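Local coordinates for protein precorrin-3 methylase (Rhodobacter capsulatus, PDB 3NUT) that probably methylates a corrin-ring precursor in the cobalamin pathway, with S-adenosyl-L-methionine as the likely methyl donor, at residues A97-L102 with T111-L116. Sequence-based numbering, arbitrary orientation.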
# COMPACT_ATOMS: atom_id res chain seq x y z
N ALA A 97 15.37 7.74 3.47
CA ALA A 97 16.48 8.27 4.22
C ALA A 97 17.78 7.54 3.94
O ALA A 97 18.84 8.15 3.94
CB ALA A 97 16.17 8.18 5.69
N LEU A 98 17.71 6.22 3.74
CA LEU A 98 18.92 5.47 3.40
C LEU A 98 19.48 5.94 2.06
O LEU A 98 20.70 6.10 1.92
CB LEU A 98 18.67 3.95 3.40
CG LEU A 98 19.80 3.05 2.85
CD1 LEU A 98 21.05 3.15 3.73
CD2 LEU A 98 19.35 1.59 2.71
N PHE A 99 18.59 6.16 1.09
CA PHE A 99 19.02 6.61 -0.23
C PHE A 99 19.46 8.07 -0.19
O PHE A 99 20.40 8.45 -0.92
CB PHE A 99 17.98 6.32 -1.31
CG PHE A 99 17.73 4.85 -1.48
CD1 PHE A 99 18.75 4.03 -1.93
CD2 PHE A 99 16.51 4.28 -1.15
CE1 PHE A 99 18.54 2.67 -2.06
CE2 PHE A 99 16.30 2.94 -1.28
CZ PHE A 99 17.30 2.12 -1.72
N GLU A 100 18.83 8.86 0.68
CA GLU A 100 19.39 10.18 1.01
C GLU A 100 20.79 10.14 1.65
O GLU A 100 21.65 10.91 1.24
CB GLU A 100 18.45 11.03 1.85
CG GLU A 100 17.30 11.58 1.06
CD GLU A 100 16.23 12.22 1.94
OE1 GLU A 100 15.15 11.60 2.09
OE2 GLU A 100 16.47 13.35 2.45
N ALA A 101 21.02 9.28 2.64
CA ALA A 101 22.36 9.18 3.20
C ALA A 101 23.38 8.67 2.17
O ALA A 101 24.50 9.12 2.16
CB ALA A 101 22.36 8.28 4.43
N LEU A 102 22.98 7.74 1.32
CA LEU A 102 23.81 7.27 0.23
C LEU A 102 24.19 8.37 -0.79
O LEU A 102 25.37 8.54 -1.13
CB LEU A 102 23.16 6.06 -0.46
CG LEU A 102 23.91 5.52 -1.69
CD1 LEU A 102 25.21 4.82 -1.27
CD2 LEU A 102 23.02 4.62 -2.55
N THR A 111 27.66 -0.03 -1.96
CA THR A 111 27.12 -0.83 -0.85
C THR A 111 25.95 -1.69 -1.34
O THR A 111 25.11 -1.21 -2.09
CB THR A 111 26.63 0.05 0.37
OG1 THR A 111 27.66 0.97 0.80
CG2 THR A 111 26.21 -0.84 1.56
N GLU A 112 25.90 -2.96 -0.93
CA GLU A 112 24.72 -3.77 -1.25
C GLU A 112 23.51 -3.36 -0.40
O GLU A 112 23.61 -3.27 0.82
CB GLU A 112 25.00 -5.26 -1.04
CG GLU A 112 23.93 -6.10 -1.69
CD GLU A 112 24.05 -7.57 -1.41
OE1 GLU A 112 25.19 -8.05 -1.20
OE2 GLU A 112 22.98 -8.25 -1.42
N ILE A 113 22.38 -3.12 -1.04
CA ILE A 113 21.23 -2.59 -0.36
C ILE A 113 20.01 -3.38 -0.81
O ILE A 113 19.88 -3.66 -1.97
CB ILE A 113 20.99 -1.09 -0.64
CG1 ILE A 113 21.88 -0.24 0.28
CG2 ILE A 113 19.54 -0.72 -0.36
CD1 ILE A 113 22.32 1.14 -0.31
N ARG A 114 19.16 -3.75 0.15
CA ARG A 114 17.94 -4.50 -0.11
C ARG A 114 16.82 -3.82 0.65
O ARG A 114 16.98 -3.51 1.84
CB ARG A 114 18.10 -5.92 0.42
CG ARG A 114 19.21 -6.75 -0.25
CD ARG A 114 19.71 -7.84 0.69
NE ARG A 114 20.71 -8.70 0.05
CZ ARG A 114 21.21 -9.83 0.57
NH1 ARG A 114 20.81 -10.28 1.74
NH2 ARG A 114 22.12 -10.52 -0.12
N ILE A 115 15.69 -3.58 -0.01
CA ILE A 115 14.52 -2.95 0.59
C ILE A 115 13.39 -3.99 0.59
O ILE A 115 12.97 -4.45 -0.47
CB ILE A 115 14.09 -1.70 -0.22
CG1 ILE A 115 15.29 -0.76 -0.45
CG2 ILE A 115 12.88 -0.93 0.49
CD1 ILE A 115 15.74 0.01 0.82
N LEU A 116 12.91 -4.35 1.79
CA LEU A 116 11.96 -5.45 1.97
C LEU A 116 10.60 -4.90 2.42
O LEU A 116 10.50 -4.33 3.50
CB LEU A 116 12.51 -6.45 3.00
CG LEU A 116 13.93 -6.97 2.67
CD1 LEU A 116 14.28 -8.08 3.68
CD2 LEU A 116 14.00 -7.51 1.22
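Leu98 and Ile113 reach for each other tip to tip, Leu98 CD2 ending 3.8 Å from Ile113 CG2. The torsion of Leu98 explains this meeting: its CG stands opposite the backbone N (chi1 171°), which sends the branch down from helix 94-104 onto the sheet. One turn later Leu102 repeats the pose, and its CD2 crosses Ile113 at a slant, 4.2 Å from Ile113 CD1. Phe99 arrives differently. Its bond to CB does not aim at the strand, yet the far end of the ring swings in and slides past Ile113, with Phe99 CZ 3.9 Å from Ile113 CG2, then meets Ile115 coming from the opposite direction, with Phe99 CE2 3.6 Å from Ile115 CD1. Both methyls approach the ring obliquely. Along the strand the directions alternate: the CB bonds of Ile113 and Ile115 aim at the helix, that of Arg114 away from it. The axes of 97-102 and 113-116 run nearly antiparallel, at 163°, with a closest approach of 11.2 Å, as expected of a helix leading into a strand of a parallel alpha/beta sheet; 113-116 is an outermost strand of that sheet within this chain, next to 10-15. Trp242 of the second subunit meets the Phe99 ring, the planes at about 40°, and also packs on Ile113. With an alanine at Phe99 the ring would be gone, which would probably open a gap beside Ile113 CG2 and Ile115 CD1 and leave that tryptophan without its aromatic neighbour. All five touching residues are buried and apolar, so between these two segments the attachment rests on hydrocarbon contact, without polar pairing.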